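Local coordinates for high affinity transport system protein p37 (Mycoplasma hyorhinis, PDB 3EKI) that binds thiamine diphosphate outside the cell membrane as the lipoprotein component of a high-affinity transport system, probably for uptake of the vitamin cofactor, at residues Gly40-Ser45 with Asp88-Phe93; Thr264-His269 with Thr275-Asp280. All coordinates share one frame; numbering follows the deposited sequence.

Interaction 1 of 2, residues Gly40-Ser45 with Asp88-Phe93. With CA (calcium ion), chain D.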
loop_
_atom_site.group_PDB
_atom_site.type_symbol
_atom_site.label_atom_id
_atom_site.label_comp_id
_atom_site.label_asym_id
_atom_site.label_seq_id
_atom_site.Cartn_x
_atom_site.Cartn_y
_atom_site.Cartn_z
ATOM N N GLY A 40 -3.022 12.544 28.480
ATOM C CA GLY A 40 -2.314 13.372 27.525
ATOM C C GLY A 40 -2.878 14.793 27.508
ATOM O O GLY A 40 -3.962 14.999 28.066
ATOM N N GLN A 41 -2.151 15.713 26.903
ATOM C CA GLN A 41 -2.559 17.117 26.839
ATOM C C GLN A 41 -3.430 17.426 25.619
ATOM O O GLN A 41 -3.106 17.010 24.506
ATOM C CB GLN A 41 -1.351 18.044 26.822
ATOM C CG GLN A 41 -0.276 17.598 27.808
ATOM C CD GLN A 41 0.713 18.737 28.014
ATOM O OE1 GLN A 41 1.806 18.666 27.472
ATOM N NE2 GLN A 41 0.297 19.732 28.782
ATOM N N TRP A 42 -4.511 18.166 25.853
ATOM C CA TRP A 42 -5.303 18.704 24.748
ATOM C C TRP A 42 -4.447 19.650 23.944
ATOM O O TRP A 42 -3.770 20.545 24.453
ATOM C CB TRP A 42 -6.549 19.432 25.260
ATOM C CG TRP A 42 -7.500 19.822 24.169
ATOM C CD1 TRP A 42 -7.540 20.991 23.474
ATOM C CD2 TRP A 42 -8.556 18.975 23.682
ATOM N NE1 TRP A 42 -8.566 20.946 22.564
ATOM C CE2 TRP A 42 -9.207 19.723 22.667
ATOM C CE3 TRP A 42 -9.007 17.684 23.998
ATOM C CZ2 TRP A 42 -10.289 19.185 21.981
ATOM C CZ3 TRP A 42 -10.090 17.171 23.303
ATOM C CH2 TRP A 42 -10.735 17.913 22.295
ATOM N N ASP A 43 -4.427 19.515 22.623
ATOM C CA ASP A 43 -3.593 20.364 21.800
ATOM C C ASP A 43 -4.494 21.146 20.863
ATOM O O ASP A 43 -5.207 20.513 20.072
ATOM C CB ASP A 43 -2.604 19.494 21.021
ATOM C CG ASP A 43 -1.546 20.277 20.297
ATOM O OD1 ASP A 43 -1.622 21.529 20.295
ATOM O OD2 ASP A 43 -0.614 19.664 19.722
ATOM N N LYS A 44 -4.503 22.460 20.950
ATOM C CA LYS A 44 -5.429 23.255 20.149
ATOM C C LYS A 44 -4.996 23.419 18.710
ATOM O O LYS A 44 -5.706 24.025 17.894
ATOM C CB LYS A 44 -5.622 24.641 20.797
ATOM C CG LYS A 44 -4.346 25.475 20.722
ATOM C CD LYS A 44 -4.426 26.739 21.569
ATOM C CE LYS A 44 -3.174 27.584 21.393
ATOM N NZ LYS A 44 -2.807 28.279 22.662
ATOM N N SER A 45 -3.857 22.871 18.342
ATOM C CA SER A 45 -3.330 22.896 16.985
ATOM C C SER A 45 -2.933 21.465 16.615
ATOM O O SER A 45 -2.075 20.880 17.293
ATOM C CB SER A 45 -2.132 23.834 16.866
ATOM O OG SER A 45 -1.455 23.685 15.625
ATOM N N ASP A 88 -20.309 16.953 26.327
ATOM C CA ASP A 88 -19.872 17.559 27.572
ATOM C C ASP A 88 -18.433 17.247 27.930
ATOM O O ASP A 88 -17.663 18.045 28.461
ATOM C CB ASP A 88 -20.794 17.060 28.695
ATOM C CG ASP A 88 -22.143 17.751 28.733
ATOM O OD1 ASP A 88 -22.418 18.584 27.846
ATOM O OD2 ASP A 88 -22.923 17.458 29.665
ATOM N N LYS A 89 -18.048 16.001 27.595
ATOM C CA LYS A 89 -16.700 15.597 27.935
ATOM C C LYS A 89 -15.668 16.493 27.268
ATOM O O LYS A 89 -14.572 16.627 27.797
ATOM C CB LYS A 89 -16.427 14.142 27.500
ATOM C CG LYS A 89 -17.410 13.131 28.051
ATOM C CD LYS A 89 -17.169 11.759 27.434
ATOM C CE LYS A 89 -18.408 10.885 27.591
ATOM N NZ LYS A 89 -18.043 9.581 28.230
ATOM N N THR A 90 -15.985 17.089 26.121
ATOM C CA THR A 90 -14.926 17.810 25.405
ATOM C C THR A 90 -15.257 19.248 25.007
ATOM O O THR A 90 -14.368 19.921 24.491
ATOM C CB THR A 90 -14.554 17.040 24.121
ATOM O OG1 THR A 90 -15.750 16.643 23.455
ATOM C CG2 THR A 90 -13.790 15.764 24.470
ATOM N N LYS A 91 -16.476 19.714 25.230
ATOM C CA LYS A 91 -16.924 21.004 24.721
ATOM C C LYS A 91 -16.220 22.175 25.368
ATOM O O LYS A 91 -16.183 23.232 24.732
ATOM C CB LYS A 91 -18.437 21.170 24.887
ATOM C CG LYS A 91 -18.900 21.218 26.330
ATOM C CD LYS A 91 -20.419 21.421 26.384
ATOM C CE LYS A 91 -20.842 21.830 27.794
ATOM N NZ LYS A 91 -22.312 21.672 28.004
ATOM N N ASN A 92 -15.671 21.989 26.560
ATOM C CA ASN A 92 -14.971 23.082 27.231
ATOM C C ASN A 92 -13.499 23.222 26.896
ATOM O O ASN A 92 -12.829 24.181 27.291
ATOM C CB ASN A 92 -15.159 22.909 28.753
ATOM C CG ASN A 92 -16.638 23.029 29.101
ATOM O OD1 ASN A 92 -17.316 23.959 28.653
ATOM N ND2 ASN A 92 -17.154 22.094 29.878
ATOM N N PHE A 93 -12.885 22.296 26.137
ATOM C CA PHE A 93 -11.498 22.489 25.711
ATOM C C PHE A 93 -11.436 23.550 24.606
ATOM O O PHE A 93 -12.511 23.884 24.080
ATOM C CB PHE A 93 -10.890 21.186 25.173
ATOM C CG PHE A 93 -10.644 20.059 26.158
ATOM C CD1 PHE A 93 -9.558 20.100 27.020
ATOM C CD2 PHE A 93 -11.476 18.961 26.232
ATOM C CE1 PHE A 93 -9.305 19.094 27.923
ATOM C CE2 PHE A 93 -11.210 17.941 27.127
ATOM C CZ PHE A 93 -10.116 17.984 27.976
HETATM CA CA CA D . 0.198 20.207 17.521
HETATM O O HOH W 1 0.600 22.465 18.593
HETATM O O HOH W 2 0.254 21.802 15.451
#
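Asp43 OD2, one residue on from the Trp42 that stacks against Phe93, is gripped by two partners. Asp43 OD2 binds the calcium ion at 2.4 Å and also accepts a hydrogen bond from Arg349 NH2, while Ser45 O, two waters, Pro118 O and both carboxylate oxygens of Asp121 complete the seven calcium ligands. The other oxygen, Asp43 OD1, accepts from Ser45 N at 3.3 Å, from above the carboxylate plane. This is an Asx turn. Water 1 binds the calcium and donates to Asp43 OD1 at 3.0 Å, so the carboxylate is held through both oxygens.

The contact between 40-45 and 88-93 itself is aromatic. Trp42 CG lies anti to the backbone N (chi1 -171°), which carries the indole out to Phe93. The Trp42 six-membered ring and the Phe93 ring form an offset stack, with centroids 4.2 Å apart and planes only 6° from parallel. Phe93 CB sits over the same indole, 3.4 Å from the centroid of the five-membered ring of Trp42, as a CH-pi contact. Thr90 CG2 approaches Trp42 CZ3 obliquely at 4.1 Å. Thr90 to Phe93 form a type I turn, closed by Phe93 N to Thr90 O at 3.2 Å. Indole NE1 donates to Asp94 O, which fixes how the ring is turned.

Helices 64-85 and 354-369 pack around Trp42 through Phe80, Lys84, Glu356 and Leu359. The two loops lead into the neighbouring parallel strands 45-51 and 97-103.

Interaction 2 of 2, residues Thr264-His269 with Thr275-Asp280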
loop_
_atom_site.group_PDB
_atom_site.type_symbol
_atom_site.label_atom_id
_atom_site.label_comp_id
_atom_site.label_asym_id
_atom_site.label_seq_id
_atom_site.Cartn_x
_atom_site.Cartn_y
_atom_site.Cartn_z
ATOM N N THR A 264 8.457 -14.054 1.404
ATOM C CA THR A 264 7.735 -15.102 2.102
ATOM C C THR A 264 7.137 -16.137 1.145
ATOM O O THR A 264 7.276 -17.345 1.383
ATOM C CB THR A 264 6.582 -14.505 2.944
ATOM O OG1 THR A 264 7.155 -13.680 3.968
ATOM C CG2 THR A 264 5.784 -15.570 3.667
ATOM N N ILE A 265 6.476 -15.687 0.077
ATOM C CA ILE A 265 5.926 -16.659 -0.880
ATOM C C ILE A 265 7.012 -17.547 -1.512
ATOM O O ILE A 265 6.834 -18.763 -1.624
ATOM C CB ILE A 265 5.144 -15.915 -1.970
ATOM C CG1 ILE A 265 3.899 -15.175 -1.438
ATOM C CG2 ILE A 265 4.730 -16.842 -3.092
ATOM C CD1 ILE A 265 2.976 -16.026 -0.590
ATOM N N LEU A 266 8.122 -16.945 -1.903
ATOM C CA LEU A 266 9.255 -17.649 -2.507
ATOM C C LEU A 266 9.884 -18.625 -1.550
ATOM O O LEU A 266 10.230 -19.743 -1.943
ATOM C CB LEU A 266 10.288 -16.635 -3.021
ATOM C CG LEU A 266 9.843 -15.742 -4.176
ATOM C CD1 LEU A 266 10.925 -14.765 -4.597
ATOM C CD2 LEU A 266 9.411 -16.567 -5.384
ATOM N N LYS A 267 10.034 -18.214 -0.291
ATOM C CA LYS A 267 10.520 -19.135 0.722
ATOM C C LYS A 267 9.567 -20.279 0.988
ATOM O O LYS A 267 10.005 -21.437 1.134
ATOM C CB LYS A 267 10.796 -18.357 2.024
ATOM C CG LYS A 267 11.373 -19.228 3.133
ATOM C CD LYS A 267 12.778 -18.746 3.490
ATOM C CE LYS A 267 12.763 -17.548 4.425
ATOM N NZ LYS A 267 13.167 -16.274 3.760
ATOM N N ASN A 268 8.258 -20.045 1.039
ATOM C CA ASN A 268 7.269 -21.073 1.279
ATOM C C ASN A 268 7.154 -22.026 0.087
ATOM O O ASN A 268 6.807 -23.196 0.267
ATOM C CB ASN A 268 5.906 -20.460 1.591
ATOM C CG ASN A 268 5.925 -19.812 2.976
ATOM O OD1 ASN A 268 6.870 -20.029 3.738
ATOM N ND2 ASN A 268 4.913 -19.022 3.293
ATOM N N HIS A 269 7.440 -21.525 -1.110
ATOM C CA HIS A 269 7.353 -22.335 -2.320
ATOM C C HIS A 269 8.630 -23.140 -2.543
ATOM O O HIS A 269 8.594 -24.367 -2.628
ATOM C CB HIS A 269 7.070 -21.452 -3.537
ATOM C CG HIS A 269 6.693 -22.219 -4.765
ATOM N ND1 HIS A 269 5.522 -22.939 -4.864
ATOM C CD2 HIS A 269 7.333 -22.380 -5.948
ATOM C CE1 HIS A 269 5.455 -23.510 -6.053
ATOM N NE2 HIS A 269 6.542 -23.186 -6.731
ATOM N N THR A 275 17.772 -19.012 2.464
ATOM C CA THR A 275 17.454 -18.465 3.774
ATOM C C THR A 275 16.664 -17.163 3.736
ATOM O O THR A 275 15.528 -16.998 4.155
ATOM C CB THR A 275 18.777 -18.175 4.524
ATOM O OG1 THR A 275 19.528 -17.239 3.718
ATOM C CG2 THR A 275 19.631 -19.406 4.681
ATOM N N THR A 276 17.299 -16.121 3.060
ATOM C CA THR A 276 16.625 -14.867 2.856
ATOM C C THR A 276 17.002 -14.348 1.473
ATOM O O THR A 276 18.061 -14.709 0.944
ATOM C CB THR A 276 17.004 -13.755 3.856
ATOM O OG1 THR A 276 18.403 -13.469 3.682
ATOM C CG2 THR A 276 16.785 -14.206 5.278
ATOM N N LEU A 277 16.138 -13.482 0.947
ATOM C CA LEU A 277 16.485 -12.848 -0.316
ATOM C C LEU A 277 17.751 -12.013 -0.196
ATOM O O LEU A 277 18.586 -11.954 -1.100
ATOM C CB LEU A 277 15.344 -11.994 -0.846
ATOM C CG LEU A 277 14.127 -12.665 -1.454
ATOM C CD1 LEU A 277 13.388 -11.626 -2.287
ATOM C CD2 LEU A 277 14.478 -13.880 -2.295
ATOM N N ASN A 278 17.972 -11.323 0.934
ATOM C CA ASN A 278 19.226 -10.559 1.051
ATOM C C ASN A 278 20.455 -11.454 1.012
ATOM O O ASN A 278 21.463 -11.154 0.371
ATOM C CB ASN A 278 19.178 -9.743 2.361
ATOM C CG ASN A 278 18.469 -8.417 2.130
ATOM O OD1 ASN A 278 18.028 -8.099 1.022
ATOM N ND2 ASN A 278 18.350 -7.617 3.186
ATOM N N GLU A 279 20.378 -12.598 1.695
ATOM C CA GLU A 279 21.523 -13.510 1.664
ATOM C C GLU A 279 21.725 -14.078 0.268
ATOM O O GLU A 279 22.863 -14.133 -0.175
ATOM C CB GLU A 279 21.385 -14.660 2.652
ATOM C CG GLU A 279 22.164 -14.448 3.948
ATOM C CD GLU A 279 22.133 -15.655 4.866
ATOM O OE1 GLU A 279 23.023 -16.528 4.749
ATOM O OE2 GLU A 279 21.222 -15.735 5.713
ATOM N N ASP A 280 20.649 -14.474 -0.381
ATOM C CA ASP A 280 20.743 -14.968 -1.762
ATOM C C ASP A 280 21.302 -13.922 -2.709
ATOM O O ASP A 280 22.153 -14.212 -3.547
ATOM C CB ASP A 280 19.347 -15.433 -2.188
ATOM C CG ASP A 280 19.334 -16.253 -3.470
ATOM O OD1 ASP A 280 18.982 -15.670 -4.523
ATOM O OD2 ASP A 280 19.684 -17.451 -3.428
#
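Lys267 and Leu266 reach 275-280 by different first torsions. Lys267 starts out opposite its backbone N (chi1 -177°), and the chain then bends at each later torsion, which in the model brings its amine to Thr275 O. Leu266 CG instead lies anti to its own carbonyl carbon (chi1 -66°), which directs CD1 toward Leu277. The closest approach of the two leucines is between Leu266 CD1 and Leu277 CD2, at 4.3 Å. This is a light apolar touch between methyl groups.

The polar link is less certain. Lys267 NZ is modelled 2.5 Å from Thr275 O as a hydrogen bond, but Thr275 O is also modelled too close to Lys267 CE, so the bond is doubtful.

Thr276 is the N-cap of helix 277-283. Thr276 OG1 accepts from Glu279 N at 2.9 Å, with an N-H...O angle of 160°. The bond from Asp280 N to Thr276 O, also 2.9 Å, closes the first turn of helix 277-283. The backbone N of Leu277 donates to Glu263 OE1, so the preceding helix also holds the start of this one.

Helix 256-269 thus meets the start of helix 277-283 across a seven-residue connection. The leucine pair is buried among Trp240 of helix 240-245 and Phe306 of strand 304-308. Leu266 also touches Phe243 and Phe274, while Leu277 packs on Phe259 of helix 256-269.

Interaction 1 closes before interaction 2 opens along the chain. Their centres lie 49 Å apart, their nearest atoms about 37 Å, and they sit on opposite sides of the chain's centre. They share no sheet. Interaction 1 lies beside the two parallel strands 45-51 and 97-103, at a calcium site. Interaction 2 lies against the mixed five-stranded sheet through strand 304-308. The arrangement is consistent with the two-lobed fold of periplasmic binding proteins, with one contact in each lobe. The side chain of Leu277 in interaction 2 is about 13 Å from the bound thiamine diphosphate. Interaction 1 instead includes two calcium ligands.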